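Side-chain contacts in trilobed Protease (Pyrococcus furiosus, PDB 2GOP), which probably cleaves peptides as an archaeal protease, the part described here being its seven-bladed beta-propeller domain: residues Asn43-Glu48 with Lys71-Met76; Phe219-Ser224 with Ile229-Lys234; Asn244-Tyr249 with Val275-Phe280. All blocks are in the same frame, centred on the assembly; numbering follows the deposited sequence. Where two conformers were deposited one is given.

Contact 1. Residues Asn43-Glu48 with Lys71-Met76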
ATOM      1  N   ASN A  43      -9.002  23.532   6.358  1.00 45.00           N
ATOM      2  CA  ASN A  43      -7.545  23.418   6.406  1.00 44.24           C
ATOM      3  C   ASN A  43      -6.911  24.793   6.256  1.00 44.16           C
ATOM      4  O   ASN A  43      -7.267  25.554   5.353  1.00 41.95           O
ATOM      5  CB  ASN A  43      -7.032  22.513   5.288  1.00 43.55           C
ATOM      6  CG  ASN A  43      -7.679  21.146   5.295  1.00 45.93           C
ATOM      7  OD1 ASN A  43      -7.778  20.492   6.338  1.00 48.29           O
ATOM      8  ND2 ASN A  43      -8.122  20.702   4.127  1.00 41.61           N
ATOM      9  N   THR A  44      -5.974  25.099   7.149  1.00 43.49           N
ATOM     10  CA  THR A  44      -5.226  26.344   7.118  1.00 43.42           C
ATOM     11  C   THR A  44      -3.749  26.016   7.208  1.00 43.19           C
ATOM     12  O   THR A  44      -3.352  25.203   8.048  1.00 42.41           O
ATOM     13  CB  THR A  44      -5.569  27.253   8.329  1.00 43.51           C
ATOM     14  OG1 THR A  44      -6.978  27.496   8.372  1.00 44.93           O
ATOM     15  CG2 THR A  44      -4.811  28.585   8.245  1.00 41.78           C
ATOM     16  N   ILE A  45      -2.943  26.627   6.339  1.00 41.62           N
ATOM     17  CA  ILE A  45      -1.491  26.563   6.489  1.00 42.27           C
ATOM     18  C   ILE A  45      -1.061  27.630   7.495  1.00 41.72           C
ATOM     19  O   ILE A  45      -1.466  28.788   7.391  1.00 41.03           O
ATOM     20  CB  ILE A  45      -0.755  26.783   5.151  1.00 41.83           C
ATOM     21  CG1 ILE A  45      -0.902  25.555   4.254  1.00 40.11           C
ATOM     22  CG2 ILE A  45       0.722  27.119   5.391  1.00 40.16           C
ATOM     23  CD1 ILE A  45      -0.378  25.749   2.845  1.00 42.64           C
ATOM     24  N   VAL A  46      -0.269  27.224   8.484  1.00 43.48           N
ATOM     25  CA  VAL A  46       0.358  28.162   9.407  1.00 42.90           C
ATOM     26  C   VAL A  46       1.855  28.208   9.108  1.00 43.57           C
ATOM     27  O   VAL A  46       2.491  27.164   8.915  1.00 41.21           O
ATOM     28  CB  VAL A  46       0.133  27.751  10.868  1.00 42.43           C
ATOM     29  CG1 VAL A  46       0.807  28.742  11.816  1.00 40.45           C
ATOM     30  CG2 VAL A  46      -1.365  27.630  11.163  1.00 40.84           C
ATOM     31  N   ILE A  47       2.392  29.418   9.031  1.00 41.75           N
ATOM     32  CA  ILE A  47       3.824  29.643   8.858  1.00 44.04           C
ATOM     33  C   ILE A  47       4.349  30.379  10.091  1.00 45.16           C
ATOM     34  O   ILE A  47       3.948  31.525  10.348  1.00 44.28           O
ATOM     35  CB  ILE A  47       4.107  30.507   7.601  1.00 44.29           C
ATOM     36  CG1 ILE A  47       3.442  29.886   6.366  1.00 43.97           C
ATOM     37  CG2 ILE A  47       5.613  30.675   7.382  1.00 43.42           C
ATOM     38  CD1 ILE A  47       3.254  30.851   5.215  1.00 45.13           C
ATOM     39  N   GLU A  48       5.227  29.723  10.855  1.00 45.71           N
ATOM     40  CA  GLU A  48       5.779  30.314  12.071  1.00 46.98           C
ATOM     41  C   GLU A  48       7.274  30.598  11.948  1.00 47.08           C
ATOM     42  O   GLU A  48       8.036  29.775  11.459  1.00 46.80           O
ATOM     43  CB  GLU A  48       5.528  29.415  13.288  1.00 46.90           C
ATOM     44  CG  GLU A  48       6.161  29.968  14.575  1.00 48.61           C
ATOM     45  CD  GLU A  48       5.735  29.238  15.833  1.00 49.46           C
ATOM     46  OE1 GLU A  48       4.947  28.272  15.741  1.00 53.52           O
ATOM     47  OE2 GLU A  48       6.199  29.636  16.920  1.00 46.74           O
ATOM     48  N   LYS A  71      11.513  32.602   0.857  1.00 41.39           N
ATOM     49  CA  LYS A  71      10.813  33.761   0.256  1.00 42.38           C
ATOM     50  C   LYS A  71       9.460  33.408  -0.362  1.00 41.78           C
ATOM     51  O   LYS A  71       8.653  34.291  -0.625  1.00 43.26           O
ATOM     52  CB  LYS A  71      11.674  34.413  -0.820  1.00 43.77           C
ATOM     53  CG  LYS A  71      12.941  35.078  -0.302  1.00 44.93           C
ATOM     54  CD  LYS A  71      13.724  35.680  -1.456  1.00 45.79           C
ATOM     55  CE  LYS A  71      15.109  36.168  -1.020  1.00 46.79           C
ATOM     56  NZ  LYS A  71      15.855  36.769  -2.165  1.00 47.92           N
ATOM     57  N   LYS A  72       9.220  32.123  -0.604  1.00 41.41           N
ATOM     58  CA  LYS A  72       7.965  31.673  -1.202  1.00 43.10           C
ATOM     59  C   LYS A  72       7.399  30.455  -0.500  1.00 41.52           C
ATOM     60  O   LYS A  72       8.114  29.710   0.160  1.00 38.43           O
ATOM     61  CB  LYS A  72       8.179  31.313  -2.672  1.00 44.92           C
ATOM     62  CG  LYS A  72       8.678  32.456  -3.517  1.00 46.18           C
ATOM     63  CD  LYS A  72       8.820  32.051  -4.958  1.00 48.43           C
ATOM     64  CE  LYS A  72       9.430  33.178  -5.796  1.00 49.05           C
ATOM     65  NZ  LYS A  72       8.786  34.502  -5.552  1.00 52.26           N
ATOM     66  N   ILE A  73       6.106  30.242  -0.686  1.00 41.72           N
ATOM     67  CA  ILE A  73       5.476  28.995  -0.286  1.00 42.95           C
ATOM     68  C   ILE A  73       4.527  28.514  -1.387  1.00 40.31           C
ATOM     69  O   ILE A  73       3.694  29.268  -1.881  1.00 38.94           O
ATOM     70  CB  ILE A  73       4.746  29.132   1.089  1.00 44.25           C
ATOM     71  CG1 ILE A  73       4.216  27.776   1.553  1.00 46.30           C
ATOM     72  CG2 ILE A  73       3.624  30.149   1.016  1.00 47.26           C
ATOM     73  CD1 ILE A  73       3.864  27.741   3.010  1.00 47.28           C
ATOM     74  N   ALA A  74       4.685  27.259  -1.788  1.00 38.24           N
ATOM     75  CA  ALA A  74       3.747  26.624  -2.696  1.00 40.19           C
ATOM     76  C   ALA A  74       2.752  25.825  -1.859  1.00 41.05           C
ATOM     77  O   ALA A  74       3.080  25.341  -0.771  1.00 42.54           O
ATOM     78  CB  ALA A  74       4.484  25.714  -3.689  1.00 38.54           C
ATOM     79  N   PHE A  75       1.529  25.693  -2.358  1.00 40.78           N
ATOM     80  CA  PHE A  75       0.526  24.925  -1.642  1.00 42.28           C
ATOM     81  C   PHE A  75      -0.564  24.465  -2.571  1.00 41.15           C
ATOM     82  O   PHE A  75      -0.621  24.885  -3.720  1.00 38.94           O
ATOM     83  CB  PHE A  75      -0.065  25.735  -0.481  1.00 41.18           C
ATOM     84  CG  PHE A  75      -0.743  27.015  -0.897  1.00 41.52           C
ATOM     85  CD1 PHE A  75      -0.013  28.194  -1.032  1.00 43.21           C
ATOM     86  CD2 PHE A  75      -2.118  27.053  -1.116  1.00 40.24           C
ATOM     87  CE1 PHE A  75      -0.647  29.392  -1.383  1.00 39.88           C
ATOM     88  CE2 PHE A  75      -2.749  28.240  -1.469  1.00 40.82           C
ATOM     89  CZ  PHE A  75      -2.015  29.406  -1.598  1.00 41.58           C
ATOM     90  N   MET A  76      -1.443  23.620  -2.044  1.00 40.76           N
ATOM     91  CA  MET A  76      -2.536  23.068  -2.822  1.00 44.68           C
ATOM     92  C   MET A  76      -3.877  23.570  -2.302  1.00 44.12           C
ATOM     93  O   MET A  76      -4.084  23.660  -1.090  1.00 41.50           O
ATOM     94  CB  MET A  76      -2.496  21.550  -2.743  1.00 43.66           C
ATOM     95  CG  MET A  76      -3.081  20.853  -3.945  1.00 51.69           C
ATOM     96  SD  MET A  76      -3.837  19.284  -3.495  1.00 55.46           S
ATOM     97  CE  MET A  76      -5.394  19.955  -2.942  1.00 50.72           C
TER

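Contact 2. Residues Phe219-Ser224 with Ile229-Lys234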
ATOM      1  N   PHE A 219      13.302  -1.254  -5.265  1.00 36.71           N
ATOM      2  CA  PHE A 219      13.269  -0.016  -4.487  1.00 36.01           C
ATOM      3  C   PHE A 219      13.036   1.152  -5.407  1.00 36.06           C
ATOM      4  O   PHE A 219      13.093   1.012  -6.616  1.00 35.09           O
ATOM      5  CB  PHE A 219      14.564   0.178  -3.683  1.00 36.59           C
ATOM      6  CG  PHE A 219      15.819  -0.047  -4.487  1.00 37.99           C
ATOM      7  CD1 PHE A 219      16.239   0.884  -5.435  1.00 38.28           C
ATOM      8  CD2 PHE A 219      16.584  -1.202  -4.297  1.00 39.53           C
ATOM      9  CE1 PHE A 219      17.394   0.662  -6.191  1.00 38.35           C
ATOM     10  CE2 PHE A 219      17.731  -1.426  -5.038  1.00 35.96           C
ATOM     11  CZ  PHE A 219      18.134  -0.497  -5.993  1.00 38.74           C
ATOM     12  N   TYR A 220      12.760   2.310  -4.819  1.00 36.24           N
ATOM     13  CA  TYR A 220      12.542   3.506  -5.589  1.00 35.15           C
ATOM     14  C   TYR A 220      13.085   4.714  -4.823  1.00 36.16           C
ATOM     15  O   TYR A 220      13.267   4.668  -3.611  1.00 35.53           O
ATOM     16  CB  TYR A 220      11.059   3.647  -5.933  1.00 37.34           C
ATOM     17  CG  TYR A 220      10.151   3.658  -4.749  1.00 35.88           C
ATOM     18  CD1 TYR A 220       9.838   4.853  -4.107  1.00 38.05           C
ATOM     19  CD2 TYR A 220       9.594   2.475  -4.265  1.00 36.58           C
ATOM     20  CE1 TYR A 220       8.992   4.869  -2.996  1.00 37.21           C
ATOM     21  CE2 TYR A 220       8.759   2.480  -3.165  1.00 37.85           C
ATOM     22  CZ  TYR A 220       8.460   3.682  -2.535  1.00 39.17           C
ATOM     23  OH  TYR A 220       7.621   3.699  -1.448  1.00 40.88           O
ATOM     24  N   ALA A 221      13.394   5.770  -5.562  1.00 36.00           N
ATOM     25  CA  ALA A 221      14.045   6.945  -5.010  1.00 34.19           C
ATOM     26  C   ALA A 221      13.033   7.790  -4.247  1.00 33.50           C
ATOM     27  O   ALA A 221      11.959   8.107  -4.777  1.00 32.87           O
ATOM     28  CB  ALA A 221      14.703   7.763  -6.160  1.00 32.99           C
ATOM     29  N   VAL A 222      13.370   8.142  -3.005  1.00 35.12           N
ATOM     30  CA  VAL A 222      12.480   8.950  -2.168  1.00 33.87           C
ATOM     31  C   VAL A 222      13.018  10.341  -1.836  1.00 35.24           C
ATOM     32  O   VAL A 222      12.242  11.198  -1.447  1.00 33.83           O
ATOM     33  CB  VAL A 222      12.090   8.229  -0.850  1.00 36.18           C
ATOM     34  CG1 VAL A 222      11.168   7.047  -1.145  1.00 34.68           C
ATOM     35  CG2 VAL A 222      13.341   7.792  -0.062  1.00 29.76           C
ATOM     36  N   ASP A 223      14.328  10.567  -1.972  1.00 34.91           N
ATOM     37  CA  ASP A 223      14.921  11.871  -1.651  1.00 34.67           C
ATOM     38  C   ASP A 223      16.330  11.965  -2.197  1.00 34.51           C
ATOM     39  O   ASP A 223      16.936  10.958  -2.513  1.00 33.41           O
ATOM     40  CB  ASP A 223      14.957  12.086  -0.126  1.00 36.58           C
ATOM     41  CG  ASP A 223      15.043  13.549   0.268  1.00 38.47           C
ATOM     42  OD1 ASP A 223      14.909  14.428  -0.622  1.00 33.67           O
ATOM     43  OD2 ASP A 223      15.254  13.816   1.475  1.00 36.15           O
ATOM     44  N   SER A 224      16.847  13.184  -2.285  1.00 36.00           N
ATOM     45  CA  SER A 224      18.229  13.420  -2.690  1.00 35.93           C
ATOM     46  C   SER A 224      18.748  14.650  -1.952  1.00 37.07           C
ATOM     47  O   SER A 224      17.988  15.582  -1.717  1.00 35.30           O
ATOM     48  CB  SER A 224      18.303  13.670  -4.203  1.00 37.88           C
ATOM     49  OG  SER A 224      19.589  14.146  -4.576  1.00 36.51           O
ATOM     50  N   ILE A 229      21.523   9.761  -3.360  1.00 33.51           N
ATOM     51  CA  ILE A 229      20.120   9.472  -3.596  1.00 33.85           C
ATOM     52  C   ILE A 229      19.674   8.435  -2.573  1.00 32.13           C
ATOM     53  O   ILE A 229      20.337   7.407  -2.370  1.00 34.01           O
ATOM     54  CB  ILE A 229      19.873   9.000  -5.049  1.00 34.19           C
ATOM     55  CG1 ILE A 229      20.139  10.162  -6.011  1.00 34.87           C
ATOM     56  CG2 ILE A 229      18.445   8.501  -5.229  1.00 35.05           C
ATOM     57  CD1 ILE A 229      20.275   9.769  -7.530  1.00 32.62           C
ATOM     58  N   LEU A 230      18.563   8.728  -1.907  1.00 33.47           N
ATOM     59  CA  LEU A 230      18.011   7.839  -0.897  1.00 33.32           C
ATOM     60  C   LEU A 230      16.925   6.981  -1.542  1.00 32.67           C
ATOM     61  O   LEU A 230      15.993   7.503  -2.143  1.00 33.38           O
ATOM     62  CB  LEU A 230      17.435   8.656   0.263  1.00 32.25           C
ATOM     63  CG  LEU A 230      16.863   7.855   1.442  1.00 32.23           C
ATOM     64  CD1 LEU A 230      17.981   6.995   2.093  1.00 31.45           C
ATOM     65  CD2 LEU A 230      16.184   8.798   2.450  1.00 32.74           C
ATOM     66  N   LEU A 231      17.058   5.663  -1.391  1.00 34.14           N
ATOM     67  CA  LEU A 231      16.153   4.694  -1.987  1.00 35.32           C
ATOM     68  C   LEU A 231      15.416   3.927  -0.888  1.00 35.72           C
ATOM     69  O   LEU A 231      15.969   3.657   0.192  1.00 35.31           O
ATOM     70  CB  LEU A 231      16.920   3.737  -2.922  1.00 36.48           C
ATOM     71  CG  LEU A 231      17.823   4.399  -3.986  1.00 37.15           C
ATOM     72  CD1 LEU A 231      19.001   3.476  -4.350  1.00 41.58           C
ATOM     73  CD2 LEU A 231      17.051   4.778  -5.226  1.00 35.31           C
ATOM     74  N   TYR A 232      14.152   3.617  -1.168  1.00 35.22           N
ATOM     75  CA  TYR A 232      13.261   2.950  -0.227  1.00 36.45           C
ATOM     76  C   TYR A 232      12.697   1.685  -0.878  1.00 35.48           C
ATOM     77  O   TYR A 232      12.211   1.729  -2.007  1.00 33.96           O
ATOM     78  CB  TYR A 232      12.122   3.909   0.099  1.00 37.51           C
ATOM     79  CG  TYR A 232      11.142   3.477   1.172  1.00 37.60           C
ATOM     80  CD1 TYR A 232      11.397   3.725   2.516  1.00 41.63           C
ATOM     81  CD2 TYR A 232       9.917   2.898   0.841  1.00 37.04           C
ATOM     82  CE1 TYR A 232      10.474   3.364   3.512  1.00 41.04           C
ATOM     83  CE2 TYR A 232       8.994   2.550   1.823  1.00 35.33           C
ATOM     84  CZ  TYR A 232       9.277   2.787   3.158  1.00 42.13           C
ATOM     85  OH  TYR A 232       8.362   2.428   4.152  1.00 40.74           O
ATOM     86  N   GLY A 233      12.762   0.555  -0.182  1.00 39.37           N
ATOM     87  CA  GLY A 233      12.194  -0.685  -0.716  1.00 39.79           C
ATOM     88  C   GLY A 233      12.788  -1.936  -0.123  1.00 40.71           C
ATOM     89  O   GLY A 233      13.269  -1.924   0.993  1.00 38.76           O
ATOM     90  N   LYS A 234      12.754  -3.026  -0.876  1.00 44.40           N
ATOM     91  CA  LYS A 234      13.153  -4.317  -0.337  1.00 46.72           C
ATOM     92  C   LYS A 234      14.414  -4.852  -1.016  1.00 49.23           C
ATOM     93  O   LYS A 234      14.652  -4.585  -2.202  1.00 47.25           O
ATOM     94  CB  LYS A 234      11.983  -5.298  -0.415  1.00 47.16           C
ATOM     95  CG  LYS A 234      10.842  -4.886   0.515  1.00 45.80           C
ATOM     96  CD  LYS A 234       9.642  -5.808   0.444  1.00 47.86           C
ATOM     97  CE  LYS A 234       8.544  -5.367   1.412  1.00 49.17           C
ATOM     98  NZ  LYS A 234       8.065  -3.977   1.133  1.00 54.13           N
TER

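Contact 3. Residues Asn244-Tyr249 with Val275-Phe280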
ATOM      1  N   ASN A 244      10.108  -2.607   4.418  1.00 43.46           N
ATOM      2  CA  ASN A 244      10.928  -1.802   3.537  1.00 44.29           C
ATOM      3  C   ASN A 244      12.171  -1.350   4.288  1.00 44.01           C
ATOM      4  O   ASN A 244      12.179  -1.285   5.524  1.00 42.97           O
ATOM      5  CB  ASN A 244      10.161  -0.608   2.994  1.00 44.95           C
ATOM      6  CG  ASN A 244       9.040  -1.021   2.071  1.00 46.03           C
ATOM      7  OD1 ASN A 244       9.265  -1.723   1.084  1.00 48.10           O
ATOM      8  ND2 ASN A 244       7.820  -0.608   2.398  1.00 48.41           N
ATOM      9  N   LYS A 245      13.212  -1.061   3.512  1.00 41.24           N
ATOM     10  CA  LYS A 245      14.530  -0.709   4.001  1.00 42.06           C
ATOM     11  C   LYS A 245      14.977   0.583   3.338  1.00 41.03           C
ATOM     12  O   LYS A 245      14.330   1.076   2.408  1.00 39.48           O
ATOM     13  CB  LYS A 245      15.523  -1.816   3.630  1.00 44.24           C
ATOM     14  CG  LYS A 245      15.250  -3.169   4.287  1.00 47.56           C
ATOM     15  CD  LYS A 245      15.727  -3.184   5.722  1.00 47.09           C
ATOM     16  CE  LYS A 245      15.517  -4.526   6.339  1.00 44.86           C
ATOM     17  NZ  LYS A 245      15.677  -4.459   7.797  1.00 37.59           N
ATOM     18  N   LEU A 246      16.101   1.113   3.808  1.00 40.73           N
ATOM     19  CA  LEU A 246      16.674   2.326   3.252  1.00 38.42           C
ATOM     20  C   LEU A 246      18.026   2.024   2.629  1.00 36.41           C
ATOM     21  O   LEU A 246      18.840   1.264   3.173  1.00 30.79           O
ATOM     22  CB  LEU A 246      16.802   3.423   4.315  1.00 37.87           C
ATOM     23  CG  LEU A 246      15.485   3.972   4.873  1.00 39.50           C
ATOM     24  CD1 LEU A 246      15.744   4.878   6.078  1.00 37.63           C
ATOM     25  CD2 LEU A 246      14.676   4.710   3.786  1.00 36.57           C
ATOM     26  N   TYR A 247      18.258   2.622   1.471  1.00 35.14           N
ATOM     27  CA  TYR A 247      19.506   2.439   0.747  1.00 36.65           C
ATOM     28  C   TYR A 247      19.985   3.780   0.222  1.00 37.87           C
ATOM     29  O   TYR A 247      19.177   4.681  -0.074  1.00 34.45           O
ATOM     30  CB  TYR A 247      19.329   1.472  -0.430  1.00 41.36           C
ATOM     31  CG  TYR A 247      18.692   0.159  -0.063  1.00 40.39           C
ATOM     32  CD1 TYR A 247      17.309   0.029  -0.025  1.00 45.11           C
ATOM     33  CD2 TYR A 247      19.469  -0.945   0.265  1.00 43.96           C
ATOM     34  CE1 TYR A 247      16.715  -1.168   0.329  1.00 46.05           C
ATOM     35  CE2 TYR A 247      18.891  -2.154   0.620  1.00 43.34           C
ATOM     36  CZ  TYR A 247      17.512  -2.263   0.649  1.00 46.53           C
ATOM     37  OH  TYR A 247      16.922  -3.455   1.011  1.00 43.47           O
ATOM     38  N   ILE A 248      21.302   3.905   0.110  1.00 39.48           N
ATOM     39  CA  ILE A 248      21.918   5.104  -0.424  1.00 38.36           C
ATOM     40  C   ILE A 248      22.695   4.758  -1.675  1.00 38.25           C
ATOM     41  O   ILE A 248      23.539   3.864  -1.636  1.00 37.08           O
ATOM     42  CB  ILE A 248      22.904   5.724   0.575  1.00 39.77           C
ATOM     43  CG1 ILE A 248      22.188   6.166   1.846  1.00 39.96           C
ATOM     44  CG2 ILE A 248      23.632   6.907  -0.080  1.00 38.39           C
ATOM     45  CD1 ILE A 248      23.140   6.729   2.888  1.00 42.42           C
ATOM     46  N   TYR A 249      22.411   5.479  -2.770  1.00 38.69           N
ATOM     47  CA  TYR A 249      23.211   5.432  -3.986  1.00 35.63           C
ATOM     48  C   TYR A 249      24.155   6.646  -4.082  1.00 36.75           C
ATOM     49  O   TYR A 249      23.714   7.805  -4.095  1.00 36.22           O
ATOM     50  CB  TYR A 249      22.319   5.310  -5.233  1.00 37.20           C
ATOM     51  CG  TYR A 249      23.109   5.265  -6.530  1.00 42.30           C
ATOM     52  CD1 TYR A 249      24.134   4.316  -6.711  1.00 40.99           C
ATOM     53  CD2 TYR A 249      22.871   6.169  -7.559  1.00 41.25           C
ATOM     54  CE1 TYR A 249      24.888   4.273  -7.865  1.00 38.27           C
ATOM     55  CE2 TYR A 249      23.641   6.117  -8.747  1.00 42.62           C
ATOM     56  CZ  TYR A 249      24.639   5.162  -8.878  1.00 38.51           C
ATOM     57  OH  TYR A 249      25.417   5.086 -10.011  1.00 41.00           O
ATOM     58  N   VAL A 275      20.907  10.678   7.067  1.00 32.68           N
ATOM     59  CA  VAL A 275      19.588  10.187   6.770  1.00 34.15           C
ATOM     60  C   VAL A 275      18.759  10.240   8.036  1.00 36.40           C
ATOM     61  O   VAL A 275      19.165   9.739   9.081  1.00 33.94           O
ATOM     62  CB  VAL A 275      19.634   8.754   6.182  1.00 33.11           C
ATOM     63  CG1 VAL A 275      18.220   8.192   6.000  1.00 30.11           C
ATOM     64  CG2 VAL A 275      20.375   8.759   4.846  1.00 31.09           C
ATOM     65  N   TYR A 276      17.595  10.871   7.916  1.00 37.24           N
ATOM     66  CA  TYR A 276      16.665  11.053   8.999  1.00 36.28           C
ATOM     67  C   TYR A 276      15.474  10.169   8.680  1.00 38.08           C
ATOM     68  O   TYR A 276      14.951  10.212   7.563  1.00 36.78           O
ATOM     69  CB  TYR A 276      16.241  12.526   9.062  1.00 37.02           C
ATOM     70  CG  TYR A 276      17.383  13.496   9.340  1.00 35.04           C
ATOM     71  CD1 TYR A 276      18.268  13.865   8.346  1.00 33.27           C
ATOM     72  CD2 TYR A 276      17.555  14.054  10.600  1.00 34.14           C
ATOM     73  CE1 TYR A 276      19.301  14.748   8.599  1.00 33.77           C
ATOM     74  CE2 TYR A 276      18.589  14.940  10.864  1.00 37.35           C
ATOM     75  CZ  TYR A 276      19.456  15.290   9.859  1.00 35.28           C
ATOM     76  OH  TYR A 276      20.488  16.166  10.116  1.00 36.26           O
ATOM     77  N   PHE A 277      15.045   9.367   9.647  1.00 36.20           N
ATOM     78  CA  PHE A 277      14.021   8.378   9.382  1.00 37.05           C
ATOM     79  C   PHE A 277      13.288   7.935  10.633  1.00 36.62           C
ATOM     80  O   PHE A 277      13.796   8.036  11.743  1.00 39.89           O
ATOM     81  CB  PHE A 277      14.644   7.155   8.700  1.00 36.80           C
ATOM     82  CG  PHE A 277      15.623   6.432   9.563  1.00 38.15           C
ATOM     83  CD1 PHE A 277      16.938   6.875   9.667  1.00 34.83           C
ATOM     84  CD2 PHE A 277      15.235   5.319  10.293  1.00 39.70           C
ATOM     85  CE1 PHE A 277      17.839   6.216  10.476  1.00 36.78           C
ATOM     86  CE2 PHE A 277      16.147   4.665  11.113  1.00 37.10           C
ATOM     87  CZ  PHE A 277      17.446   5.123  11.199  1.00 37.14           C
ATOM     88  N   THR A 278      12.081   7.429  10.406  1.00 40.07           N
ATOM     89  CA  THR A 278      11.254   6.893  11.475  0.50 38.17           C
ATOM     90  C   THR A 278      11.239   5.377  11.402  1.00 40.84           C
ATOM     91  O   THR A 278      11.267   4.784  10.319  1.00 38.21           O
ATOM     92  CB  THR A 278       9.803   7.424  11.430  0.50 38.69           C
ATOM     93  OG1 THR A 278       9.206   7.104  10.170  0.50 30.17           O
ATOM     94  CG2 THR A 278       9.769   8.942  11.642  0.50 37.66           C
ATOM     95  N   LEU A 279      11.228   4.757  12.583  1.00 39.80           N
ATOM     96  CA  LEU A 279      11.123   3.307  12.739  1.00 39.93           C
ATOM     97  C   LEU A 279       9.882   2.981  13.554  1.00 38.88           C
ATOM     98  O   LEU A 279       9.551   3.710  14.488  1.00 39.92           O
ATOM     99  CB  LEU A 279      12.348   2.756  13.471  1.00 41.49           C
ATOM    100  CG  LEU A 279      13.304   1.806  12.755  1.00 43.52           C
ATOM    101  CD1 LEU A 279      13.583   2.174  11.313  1.00 43.26           C
ATOM    102  CD2 LEU A 279      14.590   1.743  13.575  1.00 40.85           C
ATOM    103  N   PHE A 280       9.203   1.895  13.179  1.00 38.79           N
ATOM    104  CA  PHE A 280       8.090   1.334  13.942  1.00 41.38           C
ATOM    105  C   PHE A 280       8.657   0.267  14.891  1.00 41.84           C
ATOM    106  O   PHE A 280       9.152  -0.768  14.437  1.00 39.55           O
ATOM    107  CB  PHE A 280       7.056   0.695  13.017  1.00 42.26           C
ATOM    108  CG  PHE A 280       6.214   1.688  12.255  1.00 44.25           C
ATOM    109  CD1 PHE A 280       6.780   2.507  11.290  1.00 44.58           C
ATOM    110  CD2 PHE A 280       4.853   1.782  12.489  1.00 44.32           C
ATOM    111  CE1 PHE A 280       6.007   3.411  10.583  1.00 47.37           C
ATOM    112  CE2 PHE A 280       4.070   2.682  11.788  1.00 45.57           C
ATOM    113  CZ  PHE A 280       4.647   3.500  10.831  1.00 48.86           C
TER

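Contact 1. Residues Asn43-Glu48 with Lys71-Met76
Ile45 and Ile47 on one strand meet Ile73 and Phe75 on another through hydrocarbon alone. Strand 40-49 is the third of the first propeller blade and strand 72-79 the second of the next, making this an interface between consecutive blades. The segments run nearly antiparallel, at 166°, but their axes stay 9.7 Å apart, so the gap is bridged by side chains instead of a backbone ladder.

The aliphatic contacts centre on one methyl, Ile73 CD1. Ile73 is extended, with CG1 anti to the backbone N (chi1 -174°), and this carries CD1 across to both isoleucines. Against Ile47 it ends tip to tip, CD1 to CD1 at 3.9 Å. Ile45 instead runs by Ile73, pointing the other way, and offers its other branch, CG2, which lies 4.0 Å from Ile73 CD1.

The aliphatic-aromatic contact uses the long arm of Ile45. Its CD1 presses on the root of the phenylalanine, 3.3 Å from Phe75 CB, a short approach for two carbons, and sits 4.0 Å from Phe75 CG. Ile45 CD1 thus meets the CB-CG stem, oblique to the ring.

Neighbours extend the same apolar layer: Pro64 touches both Ile45 and Ile73, Ile58 touches Ile73 and Phe75, and the ring of Trp88 meets that of Phe75.

With only buried alkyl and aromatic groups facing one another, the hold between these segments probably rests on fit and the exclusion of water, without directional bonds.

Contact 2. Residues Phe219-Ser224 with Ile229-Lys234
Phe219-Ser224 and Ile229-Lys234 are the two arms of an antiparallel beta hairpin, the first two strands of a propeller blade. Tyr220 and Tyr232 form a hydrogen-bonded pair, exchanging N-H and carbonyl in both directions. Tyr232 O is engaged twice: it accepts from Tyr220 N at 2.9 Å and also sits over one face of the Tyr220 ring, 3.5 Å above its plane and toward the rim. With CG between the backbone N and carbonyl carbon (chi1 57°), Tyr220 lies alongside Tyr232, the ring planes inclined at 61°. Tyr220 OH comes within 3.3 Å of Tyr232 CD2, while the hydroxyl of Tyr232 bonds to Val265 O. A leucine in place of Tyr220 would probably uncover the flank of the Tyr232 ring and leave Tyr232 O with its N-H but no aromatic face.

Farther along, two residues, Val222 and Asp223, stand against the single Leu230, a classic beta bulge: Leu230 O takes a nearly straight bond from Val222 N at 2.8 Å and a weak one from Asp223 N. Val222 lies across its neighbours, CG1 3.5 Å from Tyr232 CB and CG2 against Leu230 CG. On the face that carries Ala221 and Leu231, the leucine splits its methyls, CD1 reaching Phe219 CE1 at 3.7 Å and CD2 Ala221 CB. Gly233 closes the ladder opposite Phe219, where a CB would run into Phe219 CA; its backbone angles also would not tolerate a side chain.

Contact 3. Residues Asn244-Tyr249 with Val275-Phe280
Leu246 and Phe277 mark the closest backbone approach, their CA atoms 9.0 Å apart on strand segments that run at 166° to each other with axes 10.1 Å apart. The strands belong to neighbouring sheets, and side chains span the gap.

Leu246 provides the main bridge. Its CD1 meets Phe277 CB at 3.6 Å and Phe277 CG at 3.8 Å, touching the stem of the aromatic side chain. The edge of the Phe277 ring faces Val275 O and Leu279 CD1, both near the ring plane.

Val275 divides its two methyls between the leucine and the isoleucine. CG1, opposite the backbone N across the CA-CB bond (chi1 174°), comes to 4.1 Å from Leu246 CD1, whereas CG2 goes to Ile248 CD1 at 3.9 Å. The two side chains of that second pair run by one another, pointing opposite ways, and the end methyl of Ile248, CD1, comes alongside the CG2 branch of Val275.

All four residues are buried. Trp290 packs on both Ile248 and Phe277, Ala268 is touched by Leu246, and Ile270 by Val275, which makes the layer continuous with two further strands of the second sheet.

Apolar branches from the third strand of one four-stranded blade, set against the second strand of the next, are characteristic of the interface between consecutive blades of a beta-propeller.

Overall arrangement
From the N terminus, contact 1 first closes the stretch from strand 40-49 through 55-59 and 62-66 to 72-79, joining the first two blades. The chain completes the second blade and builds two more before contact 2 closes the short turn of a hairpin in the fifth blade. Contact 3 follows, linking that blade to the sixth. The three are in series; none nests or crosses. Contacts 2 and 3 touch, since strands 229-233 and 245-249 are sheet neighbours, with Lys234 NZ also bonded to Asn244 OD1. Contact 1 lies across the chain's centre, its own centre about 27 Å from those of contacts 2 and 3. Every blade uses consecutive strands, consistent with the open Velcro topology.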